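Local structure of galactose-binding-like protein (7M1B) at residues A[208-213]-A[260-265]; A[266-271]-A[350-355]; A[308-313]-A[354-359]. The protein is a SusE-like protein of a gut Bacteroides, related to galactose-binding proteins, and probably binds carbohydrate, with a potential degradative capacity suggested for its family. All blocks are in the same frame, centred on the assembly; numbering follows the deposited sequence.

Contact 1: residues A[208-213]-A[260-265]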
loop_
_atom_site.group_PDB
_atom_site.type_symbol
_atom_site.label_atom_id
_atom_site.label_comp_id
_atom_site.label_asym_id
_atom_site.label_seq_id
_atom_site.Cartn_x
_atom_site.Cartn_y
_atom_site.Cartn_z
ATOM N N THR A 208 -14.594 -11.697 -1.920
ATOM C CA THR A 208 -15.231 -12.762 -1.173
ATOM C C THR A 208 -14.241 -13.667 -0.463
ATOM O O THR A 208 -14.639 -14.276 0.554
ATOM C CB THR A 208 -16.059 -13.658 -2.119
ATOM O OG1 THR A 208 -15.225 -14.483 -2.947
ATOM C CG2 THR A 208 -17.000 -12.906 -3.024
ATOM N N LYS A 209 -12.931 -13.528 -0.806
ATOM C CA LYS A 209 -11.894 -14.322 -0.128
ATOM C C LYS A 209 -11.301 -13.562 1.081
ATOM O O LYS A 209 -10.606 -14.206 1.890
ATOM C CB LYS A 209 -10.747 -14.730 -1.081
ATOM C CG LYS A 209 -11.173 -15.488 -2.362
ATOM C CD LYS A 209 -10.001 -15.930 -3.200
ATOM C CE LYS A 209 -10.402 -16.908 -4.306
ATOM N NZ LYS A 209 -9.192 -17.537 -4.883
ATOM N N PHE A 210 -11.703 -12.293 1.291
ATOM C CA PHE A 210 -11.151 -11.528 2.412
ATOM C C PHE A 210 -11.850 -11.882 3.731
ATOM O O PHE A 210 -13.118 -11.975 3.792
ATOM C CB PHE A 210 -11.356 -10.016 2.202
ATOM C CG PHE A 210 -10.376 -9.399 1.245
ATOM C CD1 PHE A 210 -10.327 -9.769 -0.111
ATOM C CD2 PHE A 210 -9.587 -8.317 1.655
ATOM C CE1 PHE A 210 -9.430 -9.151 -0.961
ATOM C CE2 PHE A 210 -8.716 -7.691 0.771
ATOM C CZ PHE A 210 -8.641 -8.107 -0.564
ATOM N N LYS A 211 -11.073 -12.226 4.745
ATOM C CA LYS A 211 -11.591 -12.699 6.044
ATOM C C LYS A 211 -10.895 -12.038 7.222
ATOM O O LYS A 211 -9.689 -11.703 7.140
ATOM C CB LYS A 211 -11.425 -14.214 6.137
ATOM C CG LYS A 211 -12.194 -15.031 5.105
ATOM C CD LYS A 211 -13.740 -14.891 5.293
ATOM C CE LYS A 211 -14.454 -15.382 4.045
ATOM N NZ LYS A 211 -15.942 -15.510 4.195
ATOM N N THR A 212 -11.603 -11.865 8.339
ATOM C CA THR A 212 -10.960 -11.466 9.572
ATOM C C THR A 212 -9.861 -12.476 9.917
ATOM O O THR A 212 -10.007 -13.692 9.683
ATOM C CB THR A 212 -11.979 -11.422 10.707
ATOM O OG1 THR A 212 -13.065 -10.583 10.282
ATOM C CG2 THR A 212 -11.374 -10.845 11.986
ATOM N N PHE A 213 -8.704 -11.937 10.383
ATOM C CA PHE A 213 -7.626 -12.823 10.829
ATOM C C PHE A 213 -7.117 -12.294 12.170
ATOM O O PHE A 213 -6.036 -11.657 12.263
ATOM C CB PHE A 213 -6.518 -12.922 9.763
ATOM C CG PHE A 213 -5.725 -14.202 9.835
ATOM C CD1 PHE A 213 -6.178 -15.370 9.214
ATOM C CD2 PHE A 213 -4.578 -14.293 10.626
ATOM C CE1 PHE A 213 -5.456 -16.553 9.325
ATOM C CE2 PHE A 213 -3.919 -15.505 10.780
ATOM C CZ PHE A 213 -4.319 -16.626 10.093
ATOM N N PHE A 260 -6.252 -8.701 8.683
ATOM C CA PHE A 260 -7.178 -9.538 7.922
ATOM C C PHE A 260 -6.395 -10.360 6.883
ATOM O O PHE A 260 -5.193 -10.144 6.678
ATOM C CB PHE A 260 -8.263 -8.714 7.201
ATOM C CG PHE A 260 -7.816 -7.601 6.299
ATOM C CD1 PHE A 260 -7.572 -7.893 4.967
ATOM C CD2 PHE A 260 -7.596 -6.311 6.780
ATOM C CE1 PHE A 260 -7.246 -6.840 4.096
ATOM C CE2 PHE A 260 -7.238 -5.282 5.915
ATOM C CZ PHE A 260 -7.066 -5.540 4.560
ATOM N N ASP A 261 -7.060 -11.363 6.340
ATOM C CA ASP A 261 -6.467 -12.265 5.343
ATOM C C ASP A 261 -7.113 -11.886 4.009
ATOM O O ASP A 261 -8.343 -12.061 3.829
ATOM C CB ASP A 261 -6.744 -13.715 5.798
ATOM C CG ASP A 261 -6.217 -14.804 4.889
ATOM O OD1 ASP A 261 -5.574 -14.432 3.907
ATOM O OD2 ASP A 261 -6.567 -16.015 5.122
ATOM N N MET A 262 -6.332 -11.624 3.002
ATOM C CA MET A 262 -6.845 -11.382 1.646
ATOM C C MET A 262 -7.350 -12.685 0.978
ATOM O O MET A 262 -8.114 -12.628 0.026
ATOM C CB MET A 262 -5.798 -10.745 0.744
ATOM C CG MET A 262 -5.383 -9.303 1.278
ATOM S SD MET A 262 -4.590 -8.385 -0.084
ATOM C CE MET A 262 -3.107 -9.375 -0.250
ATOM N N GLY A 263 -6.962 -13.843 1.515
ATOM C CA GLY A 263 -7.380 -15.136 1.018
ATOM C C GLY A 263 -6.636 -15.596 -0.248
ATOM O O GLY A 263 -6.915 -16.695 -0.792
ATOM N N GLN A 264 -5.585 -14.859 -0.594
ATOM C CA GLN A 264 -4.705 -15.213 -1.692
ATOM C C GLN A 264 -3.489 -14.312 -1.561
ATOM O O GLN A 264 -3.549 -13.281 -0.858
ATOM C CB GLN A 264 -5.317 -14.955 -3.061
ATOM C CG GLN A 264 -5.797 -13.537 -3.280
ATOM C CD GLN A 264 -6.268 -13.335 -4.711
ATOM O OE1 GLN A 264 -5.713 -13.930 -5.657
ATOM N NE2 GLN A 264 -7.342 -12.533 -4.853
ATOM N N THR A 265 -2.449 -14.653 -2.320
ATOM C CA THR A 265 -1.244 -13.817 -2.318
ATOM C C THR A 265 -1.239 -12.931 -3.560
ATOM O O THR A 265 -1.547 -13.401 -4.652
ATOM C CB THR A 265 -0.012 -14.715 -2.312
ATOM O OG1 THR A 265 -0.086 -15.465 -1.082
ATOM C CG2 THR A 265 1.277 -13.906 -2.255
#
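F210 and M262 both set CG beside the backbone N and anti to the carbonyl carbon (chi1 -78° and -63°), which lays their side chains next to each other where strand 211-212 pairs antiparallel with strand 256-274 of the galactose-binding-like beta fold. M262 CA sits 4.0 Å from the centroid of the F210 ring, directly over its face, a CH-pi contact. M262 CG reaches F210 CE2 at 3.7 Å, and the sulfur adds an oblique Met-aromatic contact. F260 comes in at the edge instead: its CE1 is 3.7 Å from F210 CD2, rim to rim, and F232 meets both rings. With F210 cut back to an alanine, M262 CA would probably lose the ring beneath it, and F260 and F232 would lose a neighbouring ring. The backbone closes as a hydrogen-bonded pair, K211 N to D261 O at 2.9 Å and D261 N to K211 O at 2.8 Å. D261 OD1 is gripped twice, by R353 in a salt bridge and by G263 N in an Asx turn, the latter from above the carboxylate plane. At the turn G263 CA lies 3.5 Å from K209 O, and a beta carbon there would collide with that oxygen.

Contact 2: residues A[266-271]-A[350-355]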
loop_
_atom_site.group_PDB
_atom_site.type_symbol
_atom_site.label_atom_id
_atom_site.label_comp_id
_atom_site.label_asym_id
_atom_site.label_seq_id
_atom_site.Cartn_x
_atom_site.Cartn_y
_atom_site.Cartn_z
ATOM N N ALA A 266 -0.791 -11.688 -3.415
ATOM C CA ALA A 266 -0.805 -10.756 -4.541
ATOM C C ALA A 266 0.313 -9.733 -4.409
ATOM O O ALA A 266 0.698 -9.388 -3.316
ATOM C CB ALA A 266 -2.162 -10.066 -4.632
ATOM N N GLN A 267 0.761 -9.222 -5.561
ATOM C CA GLN A 267 1.576 -8.023 -5.669
ATOM C C GLN A 267 0.620 -6.843 -5.693
ATOM O O GLN A 267 -0.199 -6.753 -6.604
ATOM C CB GLN A 267 2.426 -8.085 -6.972
ATOM C CG GLN A 267 3.539 -7.026 -6.996
ATOM C CD GLN A 267 4.625 -7.189 -5.954
ATOM O OE1 GLN A 267 5.202 -8.261 -5.743
ATOM N NE2 GLN A 267 4.941 -6.085 -5.304
ATOM N N LEU A 268 0.640 -5.967 -4.668
ATOM C CA LEU A 268 -0.364 -4.929 -4.536
ATOM C C LEU A 268 0.035 -3.646 -5.251
ATOM O O LEU A 268 1.205 -3.178 -5.161
ATOM C CB LEU A 268 -0.576 -4.664 -3.046
ATOM C CG LEU A 268 -1.210 -5.820 -2.283
ATOM C CD1 LEU A 268 -1.376 -5.484 -0.771
ATOM C CD2 LEU A 268 -2.595 -6.181 -2.861
ATOM N N SER A 269 -0.956 -3.002 -5.850
ATOM C CA SER A 269 -0.821 -1.729 -6.531
ATOM C C SER A 269 -1.358 -0.578 -5.692
ATOM O O SER A 269 -0.685 0.416 -5.523
ATOM C CB SER A 269 -1.412 -1.718 -7.917
ATOM O OG SER A 269 -2.808 -2.095 -7.854
ATOM N N ARG A 270 -2.608 -0.674 -5.280
ATOM C CA ARG A 270 -3.251 0.438 -4.579
ATOM C C ARG A 270 -4.513 -0.081 -3.887
ATOM O O ARG A 270 -4.886 -1.251 -4.070
ATOM C CB ARG A 270 -3.657 1.443 -5.680
ATOM C CG ARG A 270 -4.751 0.940 -6.616
ATOM C CD ARG A 270 -4.980 1.944 -7.785
ATOM N NE ARG A 270 -6.099 1.528 -8.643
ATOM C CZ ARG A 270 -7.420 1.742 -8.482
ATOM N NH1 ARG A 270 -7.912 2.418 -7.452
ATOM N NH2 ARG A 270 -8.249 1.251 -9.389
ATOM N N PHE A 271 -5.075 0.733 -2.981
ATOM C CA PHE A 271 -6.370 0.372 -2.430
ATOM C C PHE A 271 -7.209 1.638 -2.295
ATOM O O PHE A 271 -6.704 2.760 -2.379
ATOM C CB PHE A 271 -6.185 -0.353 -1.073
ATOM C CG PHE A 271 -5.705 0.494 0.090
ATOM C CD1 PHE A 271 -4.346 0.835 0.251
ATOM C CD2 PHE A 271 -6.634 1.102 0.938
ATOM C CE1 PHE A 271 -3.929 1.637 1.322
ATOM C CE2 PHE A 271 -6.210 1.896 2.007
ATOM C CZ PHE A 271 -4.856 2.236 2.171
ATOM N N PRO A 350 7.145 -6.983 -1.226
ATOM C CA PRO A 350 7.072 -8.373 -1.648
ATOM C C PRO A 350 5.588 -8.664 -1.902
ATOM O O PRO A 350 4.729 -7.896 -1.435
ATOM C CB PRO A 350 7.529 -9.154 -0.391
ATOM C CG PRO A 350 7.240 -8.247 0.786
ATOM C CD PRO A 350 7.206 -6.837 0.246
ATOM N N PRO A 351 5.252 -9.802 -2.550
ATOM C CA PRO A 351 3.865 -10.285 -2.586
ATOM C C PRO A 351 3.446 -10.520 -1.144
ATOM O O PRO A 351 4.252 -10.958 -0.330
ATOM C CB PRO A 351 3.999 -11.655 -3.277
ATOM C CG PRO A 351 5.238 -11.488 -4.161
ATOM C CD PRO A 351 6.178 -10.729 -3.241
ATOM N N VAL A 352 2.154 -10.309 -0.864
ATOM C CA VAL A 352 1.652 -10.480 0.516
ATOM C C VAL A 352 0.247 -11.100 0.442
ATOM O O VAL A 352 -0.378 -11.094 -0.636
ATOM C CB VAL A 352 1.603 -9.185 1.355
ATOM C CG1 VAL A 352 3.019 -8.700 1.683
ATOM C CG2 VAL A 352 0.825 -8.100 0.639
ATOM N N ARG A 353 -0.195 -11.655 1.583
ATOM C CA ARG A 353 -1.552 -12.223 1.693
ATOM C C ARG A 353 -2.213 -11.637 2.943
ATOM O O ARG A 353 -3.413 -11.343 2.871
ATOM C CB ARG A 353 -1.448 -13.744 1.862
ATOM C CG ARG A 353 -2.796 -14.377 2.209
ATOM C CD ARG A 353 -2.776 -15.887 2.114
ATOM N NE ARG A 353 -4.070 -16.409 2.554
ATOM C CZ ARG A 353 -4.597 -17.583 2.268
ATOM N NH1 ARG A 353 -4.042 -18.383 1.340
ATOM N NH2 ARG A 353 -5.789 -17.837 2.789
ATOM N N TYR A 354 -1.495 -11.618 4.094
ATOM C CA TYR A 354 -2.047 -11.100 5.324
ATOM C C TYR A 354 -1.769 -9.626 5.429
ATOM O O TYR A 354 -0.648 -9.202 5.134
ATOM C CB TYR A 354 -1.578 -11.902 6.543
ATOM C CG TYR A 354 -1.808 -13.379 6.434
ATOM C CD1 TYR A 354 -3.076 -13.936 6.736
ATOM C CD2 TYR A 354 -0.873 -14.211 5.821
ATOM C CE1 TYR A 354 -3.319 -15.298 6.575
ATOM C CE2 TYR A 354 -1.139 -15.556 5.550
ATOM C CZ TYR A 354 -2.379 -16.085 5.900
ATOM O OH TYR A 354 -2.631 -17.428 5.715
ATOM N N ILE A 355 -2.731 -8.846 5.926
ATOM C CA ILE A 355 -2.624 -7.387 5.928
ATOM C C ILE A 355 -2.922 -6.857 7.324
ATOM O O ILE A 355 -3.898 -7.252 7.924
ATOM C CB ILE A 355 -3.568 -6.730 4.869
ATOM C CG1 ILE A 355 -3.348 -7.229 3.428
ATOM C CG2 ILE A 355 -3.539 -5.228 4.933
ATOM C CD1 ILE A 355 -1.968 -6.848 2.928
HETATM O O HOH W 1 2.295 -6.945 -2.504
#
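L268 and V352 meet through methyl groups, their side chains crossing at about a right angle, with L268 CD1 3.7 Å from V352 CG2. L268 chi2 of 179° stretches CD1 to the far end of the side chain, and there it also finds I355 CD1 at 4.0 Å, these two residues reaching toward each other tip to tip. V352 puts CG2 in the tight slot between its own N and carbonyl carbon, which turns that branch toward the leucine. All three residues are buried, so this is an apolar meeting inside the fold.

Q267 works differently. With CG anti to the backbone N (chi1 -167°) and a bend at chi2 (65°), its amide folds across P351, leaving OE1 3.6 Å from P351 CG. The nitrogen of that proline has no hydrogen to offer, so the oxygen only packs there. The other end of the amide, NE2, is bonded to I349 O.

The backbones form one antiparallel hydrogen-bonded pair, A266 N to V352 O at 2.9 Å and V352 N to A266 O at 3.0 Å. Beyond it the chains part, and a water fills in: it donates to A266 O and P350 O and accepts from L268 N at 2.9 Å, so A266 O is held by both V352 N and the water.

Around this, 352-362 turns a corner at R353, where R353 and Y354 form a classic beta bulge against R297 of strand 292-297. Strand 256-274 runs on beside 370-380, Q267 bonding through its backbone to T379, while P350 and V352 pack on T311 and L313 of strand 311-317.

Contact 3: residues A[308-313]-A[354-359]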
loop_
_atom_site.group_PDB
_atom_site.type_symbol
_atom_site.label_atom_id
_atom_site.label_comp_id
_atom_site.label_asym_id
_atom_site.label_seq_id
_atom_site.Cartn_x
_atom_site.Cartn_y
_atom_site.Cartn_z
ATOM N N ASP A 308 7.137 -9.309 14.316
ATOM C CA ASP A 308 8.206 -10.019 13.632
ATOM C C ASP A 308 7.644 -10.687 12.374
ATOM O O ASP A 308 6.557 -11.327 12.412
ATOM C CB ASP A 308 8.768 -11.095 14.557
ATOM C CG ASP A 308 9.611 -10.519 15.693
ATOM O OD1 ASP A 308 9.814 -9.264 15.783
ATOM O OD2 ASP A 308 10.075 -11.332 16.485
ATOM N N GLY A 309 8.309 -10.477 11.236
ATOM C CA GLY A 309 7.887 -11.168 10.024
ATOM C C GLY A 309 6.934 -10.330 9.161
ATOM O O GLY A 309 6.581 -10.741 8.042
ATOM N N TRP A 310 6.532 -9.153 9.653
ATOM C CA TRP A 310 5.666 -8.223 8.923
ATOM C C TRP A 310 6.523 -7.174 8.217
ATOM O O TRP A 310 7.524 -6.715 8.794
ATOM C CB TRP A 310 4.684 -7.537 9.896
ATOM C CG TRP A 310 3.612 -8.489 10.382
ATOM C CD1 TRP A 310 3.636 -9.273 11.524
ATOM C CD2 TRP A 310 2.297 -8.638 9.817
ATOM N NE1 TRP A 310 2.423 -9.960 11.644
ATOM C CE2 TRP A 310 1.603 -9.579 10.599
ATOM C CE3 TRP A 310 1.691 -8.093 8.656
ATOM C CZ2 TRP A 310 0.264 -9.943 10.302
ATOM C CZ3 TRP A 310 0.404 -8.482 8.359
ATOM C CH2 TRP A 310 -0.264 -9.384 9.160
ATOM N N THR A 311 6.115 -6.744 7.000
ATOM C CA THR A 311 6.807 -5.761 6.158
ATOM C C THR A 311 5.878 -4.562 5.957
ATOM O O THR A 311 4.652 -4.736 5.705
ATOM C CB THR A 311 7.157 -6.339 4.768
ATOM O OG1 THR A 311 7.992 -7.469 4.986
ATOM C CG2 THR A 311 7.848 -5.346 3.868
ATOM N N LYS A 312 6.413 -3.355 6.077
ATOM C CA LYS A 312 5.611 -2.177 5.819
ATOM C C LYS A 312 5.414 -1.964 4.314
ATOM O O LYS A 312 6.371 -2.058 3.497
ATOM C CB LYS A 312 6.231 -0.941 6.461
ATOM C CG LYS A 312 5.267 0.238 6.512
ATOM C CD LYS A 312 5.825 1.427 7.268
ATOM C CE LYS A 312 6.389 2.461 6.351
ATOM N NZ LYS A 312 6.824 3.660 7.125
ATOM N N LEU A 313 4.134 -1.700 3.958
ATOM C CA LEU A 313 3.777 -1.552 2.548
ATOM C C LEU A 313 3.362 -0.142 2.119
ATOM O O LEU A 313 3.410 0.127 0.905
ATOM C CB LEU A 313 2.575 -2.466 2.230
ATOM C CG LEU A 313 2.683 -3.908 2.723
ATOM C CD1 LEU A 313 1.389 -4.675 2.393
ATOM C CD2 LEU A 313 3.897 -4.692 2.169
ATOM N N TYR A 354 -1.495 -11.618 4.094
ATOM C CA TYR A 354 -2.047 -11.100 5.324
ATOM C C TYR A 354 -1.769 -9.626 5.429
ATOM O O TYR A 354 -0.648 -9.202 5.134
ATOM C CB TYR A 354 -1.578 -11.902 6.543
ATOM C CG TYR A 354 -1.808 -13.379 6.434
ATOM C CD1 TYR A 354 -3.076 -13.936 6.736
ATOM C CD2 TYR A 354 -0.873 -14.211 5.821
ATOM C CE1 TYR A 354 -3.319 -15.298 6.575
ATOM C CE2 TYR A 354 -1.139 -15.556 5.550
ATOM C CZ TYR A 354 -2.379 -16.085 5.900
ATOM O OH TYR A 354 -2.631 -17.428 5.715
ATOM N N ILE A 355 -2.731 -8.846 5.926
ATOM C CA ILE A 355 -2.624 -7.387 5.928
ATOM C C ILE A 355 -2.922 -6.857 7.324
ATOM O O ILE A 355 -3.898 -7.252 7.924
ATOM C CB ILE A 355 -3.568 -6.730 4.869
ATOM C CG1 ILE A 355 -3.348 -7.229 3.428
ATOM C CG2 ILE A 355 -3.539 -5.228 4.933
ATOM C CD1 ILE A 355 -1.968 -6.848 2.928
ATOM N N ARG A 356 -2.156 -5.842 7.749
ATOM C CA ARG A 356 -2.509 -5.089 8.946
ATOM C C ARG A 356 -2.638 -3.609 8.616
ATOM O O ARG A 356 -1.831 -3.047 7.830
ATOM C CB ARG A 356 -1.436 -5.247 10.016
ATOM C CG ARG A 356 -1.636 -6.474 10.894
ATOM C CD ARG A 356 -0.513 -6.687 11.868
ATOM N NE ARG A 356 -1.082 -7.473 12.963
ATOM C CZ ARG A 356 -0.445 -7.724 14.099
ATOM N NH1 ARG A 356 0.884 -7.428 14.211
ATOM N NH2 ARG A 356 -1.000 -8.342 15.106
ATOM N N PHE A 357 -3.630 -2.964 9.252
ATOM C CA PHE A 357 -3.694 -1.513 9.314
ATOM C C PHE A 357 -3.265 -1.095 10.709
ATOM O O PHE A 357 -3.838 -1.497 11.695
ATOM C CB PHE A 357 -5.133 -1.040 9.049
ATOM C CG PHE A 357 -5.458 -0.891 7.587
ATOM C CD1 PHE A 357 -5.241 -1.952 6.725
ATOM C CD2 PHE A 357 -6.135 0.215 7.109
ATOM C CE1 PHE A 357 -5.517 -1.820 5.357
ATOM C CE2 PHE A 357 -6.390 0.386 5.744
ATOM C CZ PHE A 357 -6.118 -0.667 4.888
ATOM N N LYS A 358 -2.097 -0.388 10.753
ATOM C CA LYS A 358 -1.601 0.167 11.995
ATOM C C LYS A 358 -2.066 1.611 12.050
ATOM O O LYS A 358 -1.575 2.477 11.293
ATOM C CB LYS A 358 -0.065 0.080 12.009
ATOM C CG LYS A 358 0.556 0.551 13.328
ATOM C CD LYS A 358 2.131 0.460 13.261
ATOM C CE LYS A 358 2.838 0.455 14.722
ATOM N NZ LYS A 358 4.353 0.174 14.618
ATOM N N ILE A 359 -3.045 1.861 12.924
ATOM C CA ILE A 359 -3.699 3.164 12.944
ATOM C C ILE A 359 -2.874 4.061 13.872
ATOM O O ILE A 359 -2.738 3.733 15.062
ATOM C CB ILE A 359 -5.167 3.052 13.412
ATOM C CG1 ILE A 359 -5.985 2.009 12.626
ATOM C CG2 ILE A 359 -5.821 4.453 13.388
ATOM C CD1 ILE A 359 -5.988 2.287 11.152
#
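Y354 touches W310 first: its CB lies 3.9 Å from W310 CH2, and its carbonyl O is 3.5 Å from W310 CZ3, an oblique approach rather than a stack. The phenol ring leads away from W310 and meets the ring of F213, packing also on L300 and P301.

Next comes I355, whose backbone N lies at the edge of the indole, in its plane. Its CD1 packs 4.0 Å from L313 CD1, the two side chains crossing at about a right angle. No hydrogen bond joins 308-313 to 354-359 directly, because in this galactose-binding-like beta fold strand 292-297 lies between them, pairing antiparallel with both 311-317 and 352-362. W310 packs on the face of 354-359 that carries Y354 and R356, L313 on the face that carries I355.

R356 carries most of what remains. Its side chain is extended from CG to NE (chi2 175°) and crosses the indole at about a right angle, so that CD stands 3.7 Å from the centroid of the six-membered ring, over the face, as a CH-pi contact. CG, one bond nearer the backbone, lies 3.7 Å from W310 CH2. The guanidinium and indole planes are only 14° apart, but the group is displaced and meets the ring obliquely, NH1 ending 3.9 Å from W310 NE1. NE donates to T259 OG1 and NH1 to G305 O, while NH2 makes a salt bridge with D218. These three partners hold the guanidinium in its orientation and probably compensate much of its charge, D218 carrying the opposite sign. W307 meets W310 edge-to-face and makes a cation-pi contact with R356.

Overall arrangement
The three contacts lie in series and then converge along the chain: contact 1 closes before contacts 2 and 3 open, and those two end together on strand 352-362, sharing Y354 and I355. Strand 256-274 serves both contacts 1 and 2. The centres of contact 1 and contact 2 are about 11 Å apart. Contact 3 has its centre about 10 Å from that of contact 2 and about 14 Å from that of contact 1. They also touch: F260 N makes a probable hydrogen bond with I355 O at 2.9 Å, and L313 CD1 packs on V352 CG2 at 3.9 Å. Together they tie distant parts of the sequence, strands 211-212, 256-274, 311-317 and 352-362, into one antiparallel sheet system of the C-terminal, galactose-binding-like domain.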